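Local coordinates for mbSHANK1 protein (Monosiga brevicollis, PDB 6X23) that uses this PDZ domain to bind a peptide from GIRK3, and as a SHANK-family protein may serve as a scaffold that recruits receptors, at residues A57-G62 with F94-R99; L66-V71 with D90-R95. All coordinates share one frame; numbering follows the deposited sequence.

Interaction 1 of 2, residues A57-G62 with F94-R99; sequences AGLQAG and FRIARR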
ATOM      1  N   ALA A  57      -4.510   9.844   4.878  1.00 21.55           N
ATOM      2  CA  ALA A  57      -3.103  10.130   4.672  1.00 22.31           C
ATOM      3  C   ALA A  57      -2.758  10.320   3.207  1.00 24.09           C
ATOM      4  O   ALA A  57      -1.608  10.639   2.885  1.00 29.92           O
ATOM      5  CB  ALA A  57      -2.253   9.023   5.270  1.00 26.98           C
ATOM      6  N   GLY A  58      -3.715  10.135   2.305  1.00 32.50           N
ATOM      7  CA  GLY A  58      -3.487  10.451   0.910  1.00 26.48           C
ATOM      8  C   GLY A  58      -3.041   9.297   0.060  1.00 19.67           C
ATOM      9  O   GLY A  58      -2.504   9.517  -1.029  1.00 23.03           O
ATOM     10  N   LEU A  59      -3.208   8.076   0.533  1.00 16.15           N
ATOM     11  CA  LEU A  59      -3.058   6.928  -0.343  1.00 23.22           C
ATOM     12  C   LEU A  59      -4.145   6.999  -1.406  1.00 26.44           C
ATOM     13  O   LEU A  59      -5.267   7.416  -1.123  1.00 24.93           O
ATOM     14  CB  LEU A  59      -3.170   5.630   0.468  1.00 19.60           C
ATOM     15  CG  LEU A  59      -2.707   4.420  -0.324  1.00 24.18           C
ATOM     16  CD1 LEU A  59      -1.201   4.519  -0.547  1.00 16.24           C
ATOM     17  CD2 LEU A  59      -3.070   3.128   0.370  1.00 24.01           C
ATOM     18  N   GLN A  60      -3.818   6.642  -2.643  1.00 21.01           N
ATOM     19  CA  GLN A  60      -4.840   6.668  -3.677  1.00 30.05           C
ATOM     20  C   GLN A  60      -4.791   5.390  -4.489  1.00 35.28           C
ATOM     21  O   GLN A  60      -3.744   4.752  -4.620  1.00 30.54           O
ATOM     22  CB  GLN A  60      -4.688   7.856  -4.632  1.00 24.49           C
ATOM     23  CG  GLN A  60      -4.271   9.128  -3.973  1.00 30.53           C
ATOM     24  CD  GLN A  60      -4.531  10.339  -4.847  1.00 33.31           C
ATOM     25  OE1 GLN A  60      -3.671  10.782  -5.597  1.00 39.71           O
ATOM     26  NE2 GLN A  60      -5.734  10.872  -4.753  1.00 45.11           N
ATOM     27  N   ALA A  61      -5.936   5.051  -5.078  1.00 34.25           N
ATOM     28  CA  ALA A  61      -6.007   3.876  -5.931  1.00 37.23           C
ATOM     29  C   ALA A  61      -4.958   3.983  -7.023  1.00 36.17           C
ATOM     30  O   ALA A  61      -4.709   5.064  -7.563  1.00 35.18           O
ATOM     31  CB  ALA A  61      -7.403   3.738  -6.536  1.00 42.99           C
ATOM     32  N   GLY A  62      -4.303   2.867  -7.316  1.00 32.43           N
ATOM     33  CA  GLY A  62      -3.255   2.864  -8.289  1.00 33.17           C
ATOM     34  C   GLY A  62      -1.874   3.086  -7.711  1.00 40.45           C
ATOM     35  O   GLY A  62      -0.886   2.663  -8.323  1.00 43.64           O
ATOM     36  N   PHE A  94       4.717   3.936   4.179  1.00 23.87           N
ATOM     37  CA  PHE A  94       4.800   3.470   2.805  1.00 16.76           C
ATOM     38  C   PHE A  94       5.596   4.486   2.010  1.00 19.07           C
ATOM     39  O   PHE A  94       5.453   5.697   2.219  1.00 19.73           O
ATOM     40  CB  PHE A  94       3.407   3.326   2.164  1.00 12.90           C
ATOM     41  CG  PHE A  94       2.563   2.230   2.762  1.00 22.61           C
ATOM     42  CD1 PHE A  94       3.114   1.001   3.068  1.00 22.86           C
ATOM     43  CD2 PHE A  94       1.222   2.439   3.039  1.00 22.06           C
ATOM     44  CE1 PHE A  94       2.339  -0.011   3.616  1.00 20.61           C
ATOM     45  CE2 PHE A  94       0.449   1.434   3.612  1.00 21.25           C
ATOM     46  CZ  PHE A  94       1.019   0.210   3.898  1.00 20.18           C
ATOM     47  N   ARG A  95       6.433   3.992   1.107  1.00 16.17           N
ATOM     48  CA  ARG A  95       6.855   4.745  -0.063  1.00 17.42           C
ATOM     49  C   ARG A  95       6.212   4.102  -1.282  1.00 16.33           C
ATOM     50  O   ARG A  95       6.264   2.882  -1.436  1.00 24.05           O
ATOM     51  CB  ARG A  95       8.373   4.750  -0.196  1.00 18.82           C
ATOM     52  CG  ARG A  95       8.905   5.564  -1.359  1.00 17.21           C
ATOM     53  CD  ARG A  95      10.395   5.574  -1.317  1.00 15.02           C
ATOM     54  NE  ARG A  95      10.923   6.581  -2.222  1.00 21.05           N
ATOM     55  CZ  ARG A  95      12.226   6.796  -2.384  1.00 26.00           C
ATOM     56  NH1 ARG A  95      13.099   6.059  -1.706  1.00 18.54           N
ATOM     57  NH2 ARG A  95      12.655   7.733  -3.228  1.00 23.64           N
ATOM     58  N   ILE A  96       5.602   4.907  -2.139  1.00 14.81           N
ATOM     59  CA  ILE A  96       4.829   4.400  -3.265  1.00 20.77           C
ATOM     60  C   ILE A  96       5.189   5.151  -4.536  1.00 23.19           C
ATOM     61  O   ILE A  96       5.764   6.238  -4.504  1.00 24.01           O
ATOM     62  CB  ILE A  96       3.318   4.506  -3.019  1.00 23.49           C
ATOM     63  CG1 ILE A  96       2.939   5.965  -2.692  1.00 18.65           C
ATOM     64  CG2 ILE A  96       2.905   3.488  -1.967  1.00 22.91           C
ATOM     65  CD1 ILE A  96       2.364   6.760  -3.888  1.00 21.57           C
ATOM     66  N   ALA A  97       4.783   4.563  -5.660  1.00 28.47           N
ATOM     67  CA  ALA A  97       4.944   5.153  -6.985  1.00 30.61           C
ATOM     68  C   ALA A  97       3.566   5.439  -7.566  1.00 28.60           C
ATOM     69  O   ALA A  97       2.679   4.586  -7.513  1.00 31.86           O
ATOM     70  CB  ALA A  97       5.747   4.228  -7.906  1.00 30.16           C
ATOM     71  N   ARG A  98       3.394   6.637  -8.116  1.00 29.02           N
ATOM     72  CA  ARG A  98       2.095   7.162  -8.499  1.00 23.83           C
ATOM     73  C   ARG A  98       2.164   7.710  -9.911  1.00 32.60           C
ATOM     74  O   ARG A  98       3.070   8.476 -10.246  1.00 34.56           O
ATOM     75  CB  ARG A  98       1.652   8.262  -7.519  1.00 25.44           C
ATOM     76  CG  ARG A  98       0.565   9.160  -7.980  1.00 24.98           C
ATOM     77  CD  ARG A  98       0.124  10.034  -6.837  1.00 30.17           C
ATOM     78  NE  ARG A  98      -0.320   9.254  -5.676  1.00 29.10           N
ATOM     79  CZ  ARG A  98      -0.450   9.748  -4.439  1.00 31.48           C
ATOM     80  NH1 ARG A  98      -0.157  11.016  -4.179  1.00 28.92           N
ATOM     81  NH2 ARG A  98      -0.876   8.976  -3.444  1.00 31.57           N
ATOM     82  N   ARG A  99       1.204   7.307 -10.729  1.00 32.32           N
ATOM     83  CA  ARG A  99       1.112   7.795 -12.092  1.00 36.94           C
ATOM     84  C   ARG A  99       1.057   9.310 -12.093  1.00 34.85           C
ATOM     85  O   ARG A  99       0.342   9.899 -11.293  1.00 42.58           O
ATOM     86  CB  ARG A  99      -0.146   7.236 -12.744  1.00 49.28           C
ATOM     87  CG  ARG A  99      -1.490   7.953 -12.372  1.00 61.36           C
ATOM     88  CD  ARG A  99      -1.895   8.186 -10.858  1.00 53.72           C
ATOM     89  NE  ARG A  99      -2.773   9.372 -10.762  1.00 56.81           N
ATOM     90  CZ  ARG A  99      -2.341  10.630 -10.541  1.00 58.73           C
ATOM     91  NH1 ARG A  99      -1.059  10.869 -10.297  1.00 48.93           N
ATOM     92  NH2 ARG A  99      -3.184  11.678 -10.519  1.00 70.69           N
TER

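Interaction 2 of 2, residues L66-V71 with D90-R95; sequences LELNGV and DVVAFR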
ATOM      1  N   LEU A  66       6.241   0.511  -2.878  1.00 23.96           N
ATOM      2  CA  LEU A  66       7.673   0.372  -3.051  1.00 23.14           C
ATOM      3  C   LEU A  66       8.394   0.050  -1.749  1.00 32.71           C
ATOM      4  O   LEU A  66       9.243  -0.846  -1.717  1.00 38.24           O
ATOM      5  CB  LEU A  66       8.239   1.651  -3.651  1.00 27.94           C
ATOM      6  CG  LEU A  66       8.306   1.796  -5.175  1.00 38.68           C
ATOM      7  CD1 LEU A  66       7.039   1.341  -5.870  1.00 31.99           C
ATOM      8  CD2 LEU A  66       8.577   3.261  -5.511  1.00 31.94           C
ATOM      9  N   GLU A  67       8.106   0.773  -0.671  1.00 26.77           N
ATOM     10  CA  GLU A  67       8.788   0.545   0.597  1.00 27.21           C
ATOM     11  C   GLU A  67       7.757   0.486   1.713  1.00 25.43           C
ATOM     12  O   GLU A  67       6.781   1.238   1.724  1.00 23.43           O
ATOM     13  CB  GLU A  67       9.822   1.635   0.935  1.00 25.86           C
ATOM     14  CG  GLU A  67      10.936   1.871  -0.096  1.00 26.27           C
ATOM     15  CD  GLU A  67      11.935   2.930   0.367  1.00 28.22           C
ATOM     16  OE1 GLU A  67      11.724   3.529   1.451  1.00 26.14           O
ATOM     17  OE2 GLU A  67      12.931   3.179  -0.356  1.00 34.94           O
ATOM     18  N   LEU A  68       8.009  -0.401   2.661  1.00 29.59           N
ATOM     19  CA  LEU A  68       7.210  -0.576   3.859  1.00 22.90           C
ATOM     20  C   LEU A  68       8.156  -0.379   5.029  1.00 20.89           C
ATOM     21  O   LEU A  68       9.116  -1.138   5.174  1.00 22.46           O
ATOM     22  CB  LEU A  68       6.591  -1.971   3.874  1.00 20.04           C
ATOM     23  CG  LEU A  68       5.874  -2.480   5.113  1.00 20.57           C
ATOM     24  CD1 LEU A  68       4.656  -1.637   5.320  1.00 19.65           C
ATOM     25  CD2 LEU A  68       5.481  -3.907   4.864  1.00 22.33           C
ATOM     26  N   ASN A  69       7.909   0.647   5.835  1.00 21.37           N
ATOM     27  CA  ASN A  69       8.768   0.980   6.971  1.00 19.59           C
ATOM     28  C   ASN A  69      10.238   1.037   6.549  1.00 19.83           C
ATOM     29  O   ASN A  69      11.118   0.398   7.130  1.00 23.31           O
ATOM     30  CB  ASN A  69       8.554  -0.001   8.124  1.00 14.67           C
ATOM     31  CG  ASN A  69       7.161   0.161   8.805  1.00 24.08           C
ATOM     32  OD1 ASN A  69       6.509   1.211   8.717  1.00 20.73           O
ATOM     33  ND2 ASN A  69       6.730  -0.884   9.508  1.00 22.75           N
ATOM     34  N   GLY A  70      10.493   1.784   5.495  1.00 26.77           N
ATOM     35  CA  GLY A  70      11.858   1.946   5.039  1.00 26.65           C
ATOM     36  C   GLY A  70      12.532   0.683   4.575  1.00 29.54           C
ATOM     37  O   GLY A  70      13.759   0.662   4.468  1.00 37.83           O
ATOM     38  N   VAL A  71      11.776  -0.383   4.304  1.00 29.90           N
ATOM     39  CA  VAL A  71      12.320  -1.600   3.705  1.00 29.68           C
ATOM     40  C   VAL A  71      11.796  -1.694   2.282  1.00 30.62           C
ATOM     41  O   VAL A  71      10.601  -1.491   2.045  1.00 28.19           O
ATOM     42  CB  VAL A  71      11.939  -2.853   4.514  1.00 26.03           C
ATOM     43  CG1 VAL A  71      12.489  -4.102   3.865  1.00 27.22           C
ATOM     44  CG2 VAL A  71      12.456  -2.740   5.911  1.00 24.80           C
ATOM     45  N   ASP A  90       0.480   0.167  15.257  1.00 33.59           N
ATOM     46  CA  ASP A  90      -0.513   1.211  15.116  1.00 30.87           C
ATOM     47  C   ASP A  90      -0.201   2.156  13.972  1.00 29.77           C
ATOM     48  O   ASP A  90      -1.117   2.792  13.444  1.00 33.53           O
ATOM     49  CB  ASP A  90      -0.643   1.966  16.436  1.00 38.45           C
ATOM     50  CG  ASP A  90      -1.453   1.187  17.439  1.00 48.18           C
ATOM     51  OD1 ASP A  90      -2.238   0.309  16.983  1.00 43.82           O
ATOM     52  OD2 ASP A  90      -1.312   1.448  18.655  1.00 54.87           O
ATOM     53  N   VAL A  91       1.055   2.236  13.569  1.00 25.91           N
ATOM     54  CA  VAL A  91       1.499   3.117  12.509  1.00 23.79           C
ATOM     55  C   VAL A  91       2.212   2.298  11.447  1.00 20.83           C
ATOM     56  O   VAL A  91       2.893   1.318  11.751  1.00 22.53           O
ATOM     57  CB  VAL A  91       2.430   4.198  13.073  1.00 27.84           C
ATOM     58  CG1 VAL A  91       2.649   5.269  12.042  1.00 25.02           C
ATOM     59  CG2 VAL A  91       1.837   4.770  14.338  1.00 38.74           C
ATOM     60  N   VAL A  92       2.089   2.732  10.197  1.00 18.67           N
ATOM     61  CA  VAL A  92       2.800   2.132   9.076  1.00 16.31           C
ATOM     62  C   VAL A  92       3.327   3.276   8.236  1.00 20.23           C
ATOM     63  O   VAL A  92       2.744   4.362   8.212  1.00 25.59           O
ATOM     64  CB  VAL A  92       1.890   1.203   8.224  1.00 21.46           C
ATOM     65  CG1 VAL A  92       0.947   2.013   7.364  1.00 20.89           C
ATOM     66  CG2 VAL A  92       2.682   0.280   7.362  1.00 18.36           C
ATOM     67  N   ALA A  93       4.429   3.036   7.545  1.00 19.05           N
ATOM     68  CA  ALA A  93       4.957   3.975   6.569  1.00 18.34           C
ATOM     69  C   ALA A  93       5.145   3.260   5.243  1.00 19.08           C
ATOM     70  O   ALA A  93       5.644   2.127   5.191  1.00 15.44           O
ATOM     71  CB  ALA A  93       6.281   4.585   7.017  1.00 22.92           C
ATOM     72  N   PHE A  94       4.717   3.936   4.179  1.00 23.87           N
ATOM     73  CA  PHE A  94       4.800   3.470   2.805  1.00 16.76           C
ATOM     74  C   PHE A  94       5.596   4.486   2.010  1.00 19.07           C
ATOM     75  O   PHE A  94       5.453   5.697   2.219  1.00 19.73           O
ATOM     76  CB  PHE A  94       3.407   3.326   2.164  1.00 12.90           C
ATOM     77  CG  PHE A  94       2.563   2.230   2.762  1.00 22.61           C
ATOM     78  CD1 PHE A  94       3.114   1.001   3.068  1.00 22.86           C
ATOM     79  CD2 PHE A  94       1.222   2.439   3.039  1.00 22.06           C
ATOM     80  CE1 PHE A  94       2.339  -0.011   3.616  1.00 20.61           C
ATOM     81  CE2 PHE A  94       0.449   1.434   3.612  1.00 21.25           C
ATOM     82  CZ  PHE A  94       1.019   0.210   3.898  1.00 20.18           C
ATOM     83  N   ARG A  95       6.433   3.992   1.107  1.00 16.17           N
ATOM     84  CA  ARG A  95       6.855   4.745  -0.063  1.00 17.42           C
ATOM     85  C   ARG A  95       6.212   4.102  -1.282  1.00 16.33           C
ATOM     86  O   ARG A  95       6.264   2.882  -1.436  1.00 24.05           O
ATOM     87  CB  ARG A  95       8.373   4.750  -0.196  1.00 18.82           C
ATOM     88  CG  ARG A  95       8.905   5.564  -1.359  1.00 17.21           C
ATOM     89  CD  ARG A  95      10.395   5.574  -1.317  1.00 15.02           C
ATOM     90  NE  ARG A  95      10.923   6.581  -2.222  1.00 21.05           N
ATOM     91  CZ  ARG A  95      12.226   6.796  -2.384  1.00 26.00           C
ATOM     92  NH1 ARG A  95      13.099   6.059  -1.706  1.00 18.54           N
ATOM     93  NH2 ARG A  95      12.655   7.733  -3.228  1.00 23.64           N
TER

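Interaction 1 of 2, residues A57-G62 with F94-R99
The guanidinium of R98 meets Q60 over one face and the backbone of G58 and L59 at its edge. On the face, OE1 of Q60 stands 3.5 Å above the guanidinium plane, over its centre, while CG of Q60 lies 3.4 Å from NH2 of R98. The amide plane is turned 73° from the guanidinium, and the two side chains cross nearly at right angles, so the amide does not stack flat on the guanidinium: its oxygen points onto the face. At the edge, NH2 of R98 donates to O of G58 over 3.0 Å; the donor sits in the carbonyl plane, but the bond is bent, with 137° at the hydrogen. R98 reaches this spot because its chain leaves extended, CG opposite the backbone N (chi1 163°), and then bends at chi3. Its charge is paired with D63, whose OD2 forms a salt bridge to the same NH2 and also accepts from the backbone N of Q60, so one carboxylate ties the arginine to the loop. Deeper in, CD1 of L59 rests 4.5 Å from CG2 of I96, and L59 continues onto L15, V45 and V48. G58, just after helix 53-57, completes a Schellman motif, its positive phi turning the chain into the loop. The contact thus illustrates a C-capped short helix whose exit loop is packed against the last strand of a PDZ domain.

Interaction 2 of 2, residues L66-V71 with D90-R95
E67 carries CG opposite its carbonyl carbon (chi1 -57°) and R95 carries CG opposite its backbone N (chi1 -177°), which lays the two extended side chains side by side. They belong to an antiparallel strand pair of the PDZ sheet interrupted by a classic beta bulge, where L66 and E67 both face R95. There O of R95 accepts two backbone bonds, from N of L66 at 2.8 Å and N of E67 at 2.9 Å. On the face of E67 and R95, NH1 of R95 meets OE2 of E67 at 3.2 Å in a salt bridge, approaching from above the carboxylate plane, while CD of R95 packs 3.5 Å from CD of E67. An alanine at E67 would remove CG and the carboxylate and is likely to leave the R95 guanidinium without this mate and its chain freer to swing. On the face of L68 and F94, CD1 of L68 presses tightly on CG2 of V92 and also touches CE1 of F94, beside I85 of helix 78-87. Past the strand end, in the L68-V71 type I' turn, N of N69 donates to O of A93, and OD1 of N69 takes N-H of A93 in return at 3.0 Å.

Strand 91-99 is the element common to both contacts: F94 and R95 lie in both, though they make contacts across interaction 2 alone, and the centres of interactions 1 and 2 lie about 12 Å apart. Interaction 2 joins its first half to strand 64-68 within the sheet, whereas interaction 1 brings the loop after helix 53-57 against its second half. The contacts touch directly through L66, whose CD1 lies 3.8 Å from CB of A97 and whose CD2 lies 4.0 Å from C of I96. In PDZ domains generally, the peptide groove lies between the second strand and second helix, probably strand 26-29 and helix 78-87 here; L68 and F94 of interaction 2 pack on that helix.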